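Local coordinates for amyloid-like protein 1 (PDB 4RDA) that binds heparan sulfate and heparin through its E2 domain, a histidine-rich pocket of which holds a heparin oligosaccharide, at residues E23-A28 with R86-H91; R130-E135 with E173-S178; K137-T142 with T166-I171. One frame throughout, in Å; residues are numbered along the deposited sequence.

Interaction 1. Residues E23-A28 with R86-H91; sequences EGFLRA and RLVETH. With UAP (4-deoxy-2-O-sulfo-alpha-L-threo-hex-4-enopyranuronic acid), chain C.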
loop_
_atom_site.group_PDB
_atom_site.type_symbol
_atom_site.label_atom_id
_atom_site.label_comp_id
_atom_site.label_asym_id
_atom_site.label_seq_id
_atom_site.Cartn_x
_atom_site.Cartn_y
_atom_site.Cartn_z
ATOM N N GLU A 23 -2.591 -13.248 -2.781
ATOM C CA GLU A 23 -3.590 -13.048 -3.821
ATOM C C GLU A 23 -4.994 -12.899 -3.218
ATOM O O GLU A 23 -5.785 -12.056 -3.660
ATOM C CB GLU A 23 -3.567 -14.194 -4.829
ATOM C CG GLU A 23 -4.550 -14.009 -5.975
ATOM C CD GLU A 23 -4.490 -15.126 -7.034
ATOM O OE1 GLU A 23 -3.573 -15.994 -6.980
ATOM O OE2 GLU A 23 -5.368 -15.123 -7.936
ATOM N N GLY A 24 -5.297 -13.710 -2.207
ATOM C CA GLY A 24 -6.619 -13.702 -1.613
ATOM C C GLY A 24 -6.862 -12.404 -0.866
ATOM O O GLY A 24 -7.960 -11.822 -0.910
ATOM N N PHE A 25 -5.819 -11.949 -0.180
ATOM C CA PHE A 25 -5.871 -10.688 0.527
ATOM C C PHE A 25 -6.225 -9.540 -0.426
ATOM O O PHE A 25 -7.184 -8.808 -0.181
ATOM C CB PHE A 25 -4.545 -10.428 1.225
ATOM C CG PHE A 25 -4.469 -9.105 1.917
ATOM C CD1 PHE A 25 -5.343 -8.788 2.937
ATOM C CD2 PHE A 25 -3.495 -8.179 1.566
ATOM C CE1 PHE A 25 -5.273 -7.554 3.578
ATOM C CE2 PHE A 25 -3.417 -6.950 2.211
ATOM C CZ PHE A 25 -4.310 -6.637 3.213
ATOM N N LEU A 26 -5.471 -9.403 -1.515
ATOM C CA LEU A 26 -5.693 -8.328 -2.482
ATOM C C LEU A 26 -7.094 -8.344 -3.055
ATOM O O LEU A 26 -7.699 -7.288 -3.269
ATOM C CB LEU A 26 -4.698 -8.404 -3.636
ATOM C CG LEU A 26 -3.258 -8.050 -3.269
ATOM C CD1 LEU A 26 -2.412 -7.997 -4.527
ATOM C CD2 LEU A 26 -3.168 -6.749 -2.466
ATOM N N ARG A 27 -7.593 -9.543 -3.322
ATOM C CA ARG A 27 -8.889 -9.707 -3.944
ATOM C C ARG A 27 -10.005 -9.295 -2.968
ATOM O O ARG A 27 -10.973 -8.646 -3.370
ATOM C CB ARG A 27 -9.065 -11.148 -4.419
ATOM C CG ARG A 27 -10.350 -11.393 -5.216
ATOM C CD ARG A 27 -10.272 -10.813 -6.629
ATOM N N ALA A 28 -9.861 -9.656 -1.693
ATOM C CA ALA A 28 -10.844 -9.269 -0.681
ATOM C C ALA A 28 -10.809 -7.756 -0.428
ATOM O O ALA A 28 -11.857 -7.130 -0.264
ATOM C CB ALA A 28 -10.615 -10.024 0.606
ATOM N N ARG A 86 -9.840 -5.236 10.372
ATOM C CA ARG A 86 -10.094 -6.661 10.460
ATOM C C ARG A 86 -9.377 -7.420 9.349
ATOM O O ARG A 86 -8.817 -8.488 9.581
ATOM C CB ARG A 86 -11.600 -6.896 10.417
ATOM C CG ARG A 86 -12.068 -8.331 10.356
ATOM C CD ARG A 86 -13.597 -8.355 10.606
ATOM N NE ARG A 86 -14.295 -9.416 9.882
ATOM C CZ ARG A 86 -14.191 -10.708 10.176
ATOM N NH1 ARG A 86 -13.411 -11.097 11.179
ATOM N NH2 ARG A 86 -14.863 -11.611 9.470
ATOM N N LEU A 87 -9.372 -6.857 8.150
ATOM C CA LEU A 87 -8.757 -7.490 6.998
ATOM C C LEU A 87 -7.241 -7.495 7.162
ATOM O O LEU A 87 -6.556 -8.478 6.875
ATOM C CB LEU A 87 -9.139 -6.768 5.714
ATOM C CG LEU A 87 -8.791 -7.457 4.397
ATOM C CD1 LEU A 87 -9.833 -8.520 4.080
ATOM C CD2 LEU A 87 -8.717 -6.437 3.275
ATOM N N VAL A 88 -6.732 -6.385 7.659
ATOM C CA VAL A 88 -5.309 -6.203 7.796
ATOM C C VAL A 88 -4.755 -7.017 8.985
ATOM O O VAL A 88 -3.631 -7.524 8.923
ATOM C CB VAL A 88 -4.994 -4.684 7.915
ATOM C CG1 VAL A 88 -3.851 -4.403 8.861
ATOM C CG2 VAL A 88 -4.720 -4.113 6.534
ATOM N N GLU A 89 -5.533 -7.175 10.051
ATOM C CA GLU A 89 -5.080 -7.995 11.171
ATOM C C GLU A 89 -5.049 -9.472 10.789
ATOM O O GLU A 89 -4.091 -10.170 11.101
ATOM C CB GLU A 89 -5.955 -7.798 12.404
ATOM C CG GLU A 89 -5.798 -6.439 13.074
ATOM N N THR A 90 -6.090 -9.948 10.118
ATOM C CA THR A 90 -6.132 -11.332 9.663
ATOM C C THR A 90 -4.943 -11.636 8.748
ATOM O O THR A 90 -4.287 -12.671 8.893
ATOM C CB THR A 90 -7.476 -11.640 8.945
ATOM O OG1 THR A 90 -8.445 -12.004 9.928
ATOM C CG2 THR A 90 -7.358 -12.789 7.958
ATOM N N HIS A 91 -4.648 -10.729 7.825
ATOM C CA HIS A 91 -3.528 -10.911 6.910
ATOM C C HIS A 91 -2.167 -10.917 7.631
ATOM O O HIS A 91 -1.304 -11.746 7.338
ATOM C CB HIS A 91 -3.546 -9.828 5.834
ATOM C CG HIS A 91 -2.421 -9.928 4.842
ATOM N ND1 HIS A 91 -2.288 -10.987 3.970
ATOM C CD2 HIS A 91 -1.390 -9.092 4.576
ATOM C CE1 HIS A 91 -1.220 -10.801 3.210
ATOM N NE2 HIS A 91 -0.654 -9.663 3.564
HETATM S S UAP C . -3.557 0.508 0.857
HETATM C C1 UAP C . -0.821 -1.027 2.556
HETATM C C2 UAP C . -2.256 -1.343 2.038
HETATM O O2 UAP C . -3.143 -0.153 2.100
HETATM C C3 UAP C . -2.867 -2.412 2.951
HETATM O O3 UAP C . -2.627 -3.716 2.433
HETATM C C4 UAP C . -2.467 -2.251 4.420
HETATM C C5 UAP C . -1.555 -1.348 4.842
HETATM O O5 UAP C . -0.891 -0.522 3.905
HETATM C C6 UAP C . -1.195 -1.072 6.280
HETATM O O1S UAP C . -5.011 0.405 0.752
HETATM O O2S UAP C . -2.993 -0.123 -0.331
HETATM O O3S UAP C . -3.105 1.900 0.943
HETATM O O6B UAP C . -0.186 -0.404 6.555
HETATM O O6A UAP C . -1.915 -1.506 7.207
#
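The phenyl ring of F25 lies flat on the imidazole of H91, the two planes only 6° apart and the ring centroids 3.9 Å from one another. The rings are offset, H91 CG standing over the middle of the phenyl face and F25 CD2 over that of the imidazole. H91 CB adds a CH-pi contact over the same phenyl face. With CG anti to the backbone N in both residues (chi1 176° for F25 and 180° for H91), each ring is carried into the groove between the helices, and there they overlap. L87 fills the next hollow. Its branch point CG and methyl CD2 both press obliquely on F25 CE1, with CG at 3.6 Å, while CD1 turns the other way to meet the small bump of A28 CB at 3.9 Å. These bumps fit between helices 21-53 and 59-114, a long antiparallel pair of the all-helical E2 domain whose local axes run 11.0 Å apart. The far rim of the phenyl ring faces the glycan. V88 CG2 sits near the ring plane, 4.2 Å from F25 CZ, and the same methyl lies 3.6 Å from UAP C4. Also in the ring plane, UAP O3 comes to the edge at F25 CE2, 3.3 Å away, so phenyl edge and valine methyl together line one side of the sugar. The stacked imidazole is tied at both nitrogens: ND1 hydrogen-bonds to E21, and NE2 makes a weak hydrogen bond to a sulfate oxygen of a bound 2-O-sulfo-iduronic acid.

Interaction 2. Residues R130-E135 with E173-S178; sequences RYLRAE and ERVNQS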
loop_
_atom_site.group_PDB
_atom_site.type_symbol
_atom_site.label_atom_id
_atom_site.label_comp_id
_atom_site.label_asym_id
_atom_site.label_seq_id
_atom_site.Cartn_x
_atom_site.Cartn_y
_atom_site.Cartn_z
ATOM N N ARG A 130 18.722 -22.940 2.757
ATOM C CA ARG A 130 17.268 -22.756 2.819
ATOM C C ARG A 130 16.835 -22.264 4.216
ATOM O O ARG A 130 15.958 -21.419 4.336
ATOM C CB ARG A 130 16.565 -24.073 2.425
ATOM C CG ARG A 130 15.057 -24.075 2.573
ATOM N N TYR A 131 17.467 -22.767 5.275
ATOM C CA TYR A 131 17.145 -22.328 6.633
ATOM C C TYR A 131 17.582 -20.886 6.889
ATOM O O TYR A 131 16.847 -20.098 7.502
ATOM C CB TYR A 131 17.780 -23.250 7.685
ATOM C CG TYR A 131 17.821 -22.589 9.045
ATOM C CD1 TYR A 131 16.659 -22.463 9.815
ATOM C CD2 TYR A 131 18.997 -22.042 9.540
ATOM C CE1 TYR A 131 16.683 -21.831 11.047
ATOM C CE2 TYR A 131 19.024 -21.397 10.762
ATOM C CZ TYR A 131 17.866 -21.301 11.510
ATOM O OH TYR A 131 17.897 -20.674 12.730
ATOM N N LEU A 132 18.781 -20.545 6.428
ATOM C CA LEU A 132 19.320 -19.193 6.570
ATOM C C LEU A 132 18.493 -18.162 5.804
ATOM O O LEU A 132 18.350 -17.032 6.265
ATOM C CB LEU A 132 20.780 -19.153 6.110
ATOM C CG LEU A 132 21.808 -19.713 7.106
ATOM C CD1 LEU A 132 23.229 -19.789 6.516
ATOM C CD2 LEU A 132 21.824 -18.854 8.346
ATOM N N ARG A 133 17.947 -18.536 4.648
ATOM C CA ARG A 133 17.069 -17.626 3.901
ATOM C C ARG A 133 15.766 -17.343 4.637
ATOM O O ARG A 133 15.271 -16.222 4.631
ATOM C CB ARG A 133 16.729 -18.189 2.520
ATOM C CG ARG A 133 17.749 -17.889 1.444
ATOM C CD ARG A 133 17.413 -18.636 0.158
ATOM N NE ARG A 133 18.509 -18.542 -0.805
ATOM C CZ ARG A 133 18.681 -19.364 -1.839
ATOM N NH1 ARG A 133 17.826 -20.359 -2.050
ATOM N NH2 ARG A 133 19.715 -19.194 -2.659
ATOM N N ALA A 134 15.207 -18.380 5.247
ATOM C CA ALA A 134 13.932 -18.298 5.941
ATOM C C ALA A 134 14.025 -17.385 7.159
ATOM O O ALA A 134 13.099 -16.615 7.445
ATOM C CB ALA A 134 13.475 -19.675 6.346
ATOM N N GLU A 135 15.151 -17.465 7.858
ATOM C CA GLU A 135 15.419 -16.572 8.973
ATOM C C GLU A 135 15.632 -15.156 8.455
ATOM O O GLU A 135 15.175 -14.184 9.072
ATOM C CB GLU A 135 16.640 -17.047 9.773
ATOM C CG GLU A 135 16.430 -18.348 10.537
ATOM C CD GLU A 135 15.768 -18.145 11.891
ATOM O OE1 GLU A 135 15.830 -19.061 12.737
ATOM O OE2 GLU A 135 15.190 -17.063 12.109
ATOM N N GLU A 173 20.446 -14.475 17.457
ATOM C CA GLU A 173 20.920 -15.519 18.345
ATOM C C GLU A 173 20.466 -16.877 17.881
ATOM O O GLU A 173 21.241 -17.830 17.867
ATOM C CB GLU A 173 20.435 -15.306 19.757
ATOM C CG GLU A 173 20.904 -14.050 20.422
ATOM C CD GLU A 173 20.518 -14.068 21.885
ATOM O OE1 GLU A 173 20.114 -12.998 22.408
ATOM O OE2 GLU A 173 20.605 -15.173 22.493
ATOM N N ARG A 174 19.204 -16.974 17.496
ATOM C CA ARG A 174 18.658 -18.261 17.088
ATOM C C ARG A 174 19.428 -18.824 15.895
ATOM O O ARG A 174 19.737 -20.011 15.858
ATOM C CB ARG A 174 17.168 -18.125 16.764
ATOM C CG ARG A 174 16.458 -19.437 16.517
ATOM C CD ARG A 174 14.968 -19.203 16.405
ATOM N NE ARG A 174 14.650 -18.292 15.311
ATOM C CZ ARG A 174 13.713 -17.353 15.366
ATOM N NH1 ARG A 174 13.012 -17.208 16.475
ATOM N NH2 ARG A 174 13.482 -16.555 14.320
ATOM N N VAL A 175 19.761 -17.970 14.935
ATOM C CA VAL A 175 20.540 -18.414 13.790
ATOM C C VAL A 175 21.909 -18.967 14.252
ATOM O O VAL A 175 22.295 -20.078 13.879
ATOM C CB VAL A 175 20.742 -17.272 12.761
ATOM C CG1 VAL A 175 21.756 -17.687 11.673
ATOM C CG2 VAL A 175 19.423 -16.881 12.150
ATOM N N ASN A 176 22.612 -18.213 15.086
ATOM C CA ASN A 176 23.893 -18.669 15.632
ATOM C C ASN A 176 23.753 -19.980 16.426
ATOM O O ASN A 176 24.557 -20.901 16.237
ATOM C CB ASN A 176 24.523 -17.572 16.486
ATOM C CG ASN A 176 25.075 -16.437 15.642
ATOM O OD1 ASN A 176 25.503 -16.652 14.510
ATOM N ND2 ASN A 176 25.067 -15.224 16.184
ATOM N N GLN A 177 22.726 -20.100 17.263
ATOM C CA GLN A 177 22.476 -21.380 17.925
ATOM C C GLN A 177 22.217 -22.499 16.924
ATOM O O GLN A 177 22.640 -23.629 17.144
ATOM C CB GLN A 177 21.304 -21.289 18.887
ATOM C CG GLN A 177 21.481 -20.274 20.002
ATOM C CD GLN A 177 20.211 -20.071 20.831
ATOM O OE1 GLN A 177 19.132 -20.562 20.477
ATOM N NE2 GLN A 177 20.341 -19.355 21.948
ATOM N N SER A 178 21.547 -22.206 15.813
ATOM C CA SER A 178 21.328 -23.240 14.795
ATOM C C SER A 178 22.607 -23.621 14.036
ATOM O O SER A 178 22.828 -24.788 13.697
ATOM C CB SER A 178 20.267 -22.786 13.812
ATOM O OG SER A 178 19.041 -22.636 14.491
#
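R174 grips the carboxylate of E135 side-on, in a two-pronged salt bridge that joins helices 121-152 and 161-179, which run in opposite directions through the helical bundle of the E2 domain. NE gives its proton to E135 OE1 at 2.9 Å, and NH2 of R174 gives one to E135 OE2 at 2.8 Å. Both oxygens use their syn lone pairs, both bonds are close to straight, and the carboxylate and guanidinium planes are only 18° apart. A bend in the glutamate chain at chi2 (-84°) turns the carboxylate toward the arginine. OE1 has a second donor on its own helix, since Y131 OH makes a weak hydrogen bond to E135 OE1. The same phenol oxygen lies 2.9 Å from S178 OG, and S178 OG also lies 3.0 Å from the carbonyl oxygen R174 O; the serine's single proton can serve only one of these two oxygens. A methionine in place of R174 would probably leave the buried E135 carboxylate without this counter-charge and freer to turn. R103 of helix 59-114 lies close to R174 NH1, so two arginines gather round the acidic groups here. On the apolar side of the contact, V175 CG2 packs against the aliphatic stem of E135, and its other methyl, CG1, butts against L132 CD2 at 3.5 Å.

Interaction 3. Residues K137-T142 with T166-I171; sequences KEQRHT and THLQVI. With IDS (2-O-sulfo-alpha-L-idopyranuronic acid), chain B.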
loop_
_atom_site.group_PDB
_atom_site.type_symbol
_atom_site.label_atom_id
_atom_site.label_comp_id
_atom_site.label_asym_id
_atom_site.label_seq_id
_atom_site.Cartn_x
_atom_site.Cartn_y
_atom_site.Cartn_z
ATOM N N LYS A 137 14.262 -13.965 5.817
ATOM C CA LYS A 137 12.962 -13.478 5.419
ATOM C C LYS A 137 12.245 -12.888 6.639
ATOM O O LYS A 137 11.546 -11.864 6.524
ATOM C CB LYS A 137 12.121 -14.586 4.754
ATOM C CG LYS A 137 10.732 -14.108 4.329
ATOM C CD LYS A 137 9.923 -15.170 3.568
ATOM C CE LYS A 137 10.510 -15.457 2.185
ATOM N N GLU A 138 12.443 -13.490 7.811
ATOM C CA GLU A 138 11.793 -12.954 9.003
ATOM C C GLU A 138 12.459 -11.648 9.428
ATOM O O GLU A 138 11.803 -10.719 9.892
ATOM C CB GLU A 138 11.805 -13.944 10.171
ATOM C CG GLU A 138 11.102 -13.344 11.382
ATOM C CD GLU A 138 10.894 -14.315 12.510
ATOM O OE1 GLU A 138 10.588 -15.482 12.229
ATOM O OE2 GLU A 138 11.028 -13.909 13.682
ATOM N N GLN A 139 13.772 -11.583 9.272
ATOM C CA GLN A 139 14.493 -10.366 9.605
ATOM C C GLN A 139 14.051 -9.194 8.716
ATOM O O GLN A 139 13.845 -8.090 9.216
ATOM C CB GLN A 139 16.009 -10.580 9.490
ATOM C CG GLN A 139 16.801 -9.291 9.650
ATOM C CD GLN A 139 18.234 -9.442 9.245
ATOM O OE1 GLN A 139 18.602 -10.416 8.595
ATOM N NE2 GLN A 139 19.069 -8.492 9.638
ATOM N N ARG A 140 13.910 -9.428 7.410
ATOM C CA ARG A 140 13.533 -8.359 6.484
ATOM C C ARG A 140 12.088 -7.925 6.687
ATOM O O ARG A 140 11.770 -6.743 6.587
ATOM C CB ARG A 140 13.752 -8.795 5.041
ATOM C CG ARG A 140 15.215 -9.010 4.723
ATOM C CD ARG A 140 15.433 -9.437 3.283
ATOM N NE ARG A 140 15.392 -8.297 2.371
ATOM C CZ ARG A 140 14.384 -8.029 1.548
ATOM N N HIS A 141 11.219 -8.883 6.995
ATOM C CA HIS A 141 9.840 -8.578 7.323
ATOM C C HIS A 141 9.751 -7.741 8.595
ATOM O O HIS A 141 8.882 -6.885 8.729
ATOM C CB HIS A 141 9.036 -9.862 7.485
ATOM C CG HIS A 141 7.566 -9.629 7.609
ATOM N ND1 HIS A 141 6.940 -9.427 8.819
ATOM C CD2 HIS A 141 6.598 -9.539 6.667
ATOM C CE1 HIS A 141 5.650 -9.232 8.623
ATOM N NE2 HIS A 141 5.417 -9.299 7.324
ATOM N N THR A 142 10.655 -7.973 9.534
ATOM C CA THR A 142 10.641 -7.222 10.789
ATOM C C THR A 142 11.085 -5.786 10.566
ATOM O O THR A 142 10.525 -4.862 11.139
ATOM C CB THR A 142 11.539 -7.868 11.843
ATOM O OG1 THR A 142 11.091 -9.201 12.069
ATOM C CG2 THR A 142 11.467 -7.108 13.135
ATOM N N THR A 166 14.311 -5.909 20.046
ATOM C CA THR A 166 14.375 -7.202 20.709
ATOM C C THR A 166 14.258 -8.360 19.732
ATOM O O THR A 166 15.000 -9.351 19.814
ATOM C CB THR A 166 13.262 -7.327 21.761
ATOM O OG1 THR A 166 13.552 -6.443 22.848
ATOM C CG2 THR A 166 13.159 -8.742 22.290
ATOM N N HIS A 167 13.314 -8.230 18.810
ATOM C CA HIS A 167 13.018 -9.285 17.854
ATOM C C HIS A 167 14.236 -9.576 16.955
ATOM O O HIS A 167 14.531 -10.729 16.671
ATOM C CB HIS A 167 11.790 -8.901 17.023
ATOM C CG HIS A 167 11.271 -10.007 16.157
ATOM N ND1 HIS A 167 10.115 -9.891 15.410
ATOM C CD2 HIS A 167 11.749 -11.252 15.918
ATOM C CE1 HIS A 167 9.905 -11.018 14.751
ATOM N NE2 HIS A 167 10.888 -11.854 15.031
ATOM N N LEU A 168 14.944 -8.534 16.532
ATOM C CA LEU A 168 16.095 -8.710 15.671
ATOM C C LEU A 168 17.220 -9.461 16.420
ATOM O O LEU A 168 17.868 -10.335 15.840
ATOM C CB LEU A 168 16.588 -7.352 15.134
ATOM C CG LEU A 168 15.610 -6.615 14.199
ATOM C CD1 LEU A 168 15.999 -5.161 13.983
ATOM C CD2 LEU A 168 15.449 -7.325 12.856
ATOM N N GLN A 169 17.429 -9.146 17.704
ATOM C CA GLN A 169 18.426 -9.862 18.510
ATOM C C GLN A 169 18.023 -11.317 18.661
ATOM O O GLN A 169 18.855 -12.211 18.547
ATOM C CB GLN A 169 18.608 -9.215 19.889
ATOM C CG GLN A 169 19.393 -7.911 19.850
ATOM C CD GLN A 169 19.452 -7.198 21.198
ATOM O OE1 GLN A 169 20.494 -7.171 21.857
ATOM N NE2 GLN A 169 18.335 -6.597 21.604
ATOM N N VAL A 170 16.739 -11.555 18.902
ATOM C CA VAL A 170 16.217 -12.913 18.989
ATOM C C VAL A 170 16.556 -13.739 17.747
ATOM O O VAL A 170 17.062 -14.847 17.868
ATOM C CB VAL A 170 14.692 -12.905 19.196
ATOM C CG1 VAL A 170 14.092 -14.291 18.937
ATOM C CG2 VAL A 170 14.366 -12.433 20.603
ATOM N N ILE A 171 16.296 -13.187 16.562
ATOM C CA ILE A 171 16.538 -13.887 15.302
ATOM C C ILE A 171 18.012 -14.220 15.155
ATOM O O ILE A 171 18.385 -15.330 14.781
ATOM C CB ILE A 171 16.083 -13.048 14.071
ATOM C CG1 ILE A 171 14.566 -12.788 14.114
ATOM C CG2 ILE A 171 16.456 -13.761 12.766
ATOM C CD1 ILE A 171 14.091 -11.850 13.017
HETATM C C1 IDS B . 4.081 -8.052 0.459
HETATM C C2 IDS B . 4.852 -7.649 1.717
HETATM C C3 IDS B . 5.622 -6.334 1.595
HETATM C C4 IDS B . 4.810 -5.238 0.881
HETATM C C5 IDS B . 4.235 -5.831 -0.406
HETATM C C6 IDS B . 3.402 -4.805 -1.167
HETATM O O2 IDS B . 3.938 -7.612 2.850
HETATM O O3 IDS B . 6.814 -6.575 0.873
HETATM O O4 IDS B . 3.755 -4.763 1.717
HETATM O O5 IDS B . 3.373 -6.941 -0.094
HETATM O O6A IDS B . 2.159 -4.947 -1.178
HETATM O O6B IDS B . 3.998 -3.874 -1.757
HETATM S S IDS B . 3.892 -8.767 3.762
HETATM O O1S IDS B . 3.830 -8.304 5.161
HETATM O O2S IDS B . 5.058 -9.666 3.562
HETATM O O3S IDS B . 2.638 -9.469 3.442
#
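T142 places its hydroxyl over one face of the H167 imidazole, OG1 standing 3.3 Å above the ring plane and shifted toward the rim, nearest CE1 and ND1. The hydroxyl is fixed from its own helix: with OG1 beside the backbone N (chi1 -59°), it swings back one turn and donates to E138 O at 2.7 Å. T142 N bonds to the same carbonyl oxygen from the opposite face of its plane, so two donors share E138 O. The other branch of T142, CG2, slides past L168 and lies 4.0 Å from its CD2. E138 reaches across to the imidazole edge with its chain extended beyond CG. H167 NE2 donates to E138 OE2 in a bond modelled very short, at 2.5 Å, with carboxylate and ring planes turned 63° from each other. The other carboxylate oxygen, OE1, forms a salt bridge to R103, so helix 59-114 shares in holding the glutamate. These contacts knit together helices 121-152 and 161-179, neighbours of opposite direction in the E2 fold, whose segments here come to 10.2 Å axis to axis. I171 packs beside the E138 side chain: its CD1 rests 3.7 Å from E138 CG and also meets the backbone at Q139 CA. The side chains of L168 and Q139 cross at about a right angle, CD2 meeting CG, and the second subunit packs on both residues, N41 of that subunit on Q139 and M44 of that subunit on L168. One position before T142, H141 belongs to the glycan pocket. Its ring edge faces the sulfate of IDS, and NE2 donates to O1S at 2.9 Å with a bent N-H...O angle of 135°.

In the fold
Interactions 2 and 3 lie on the same two helices, 121-152 and 161-179, with centres 11 Å apart; their polar groups adjoin, E138 OE2 making a long, weak ion pair with R174 NH2. R103 of helix 59-114 stands between them, bridged to E138 and close to R174. Interaction 1, on helices 21-53 and 59-114, comes earlier in the chain, its centre 23 Å from that of interaction 3 and 29 Å from that of interaction 2. The glycan spans the gap: one iduronate sulfate takes a hydrogen bond from H141 of interaction 3 and a weak one from H91 of interaction 1. Interaction 2 contributes no residue to that pocket.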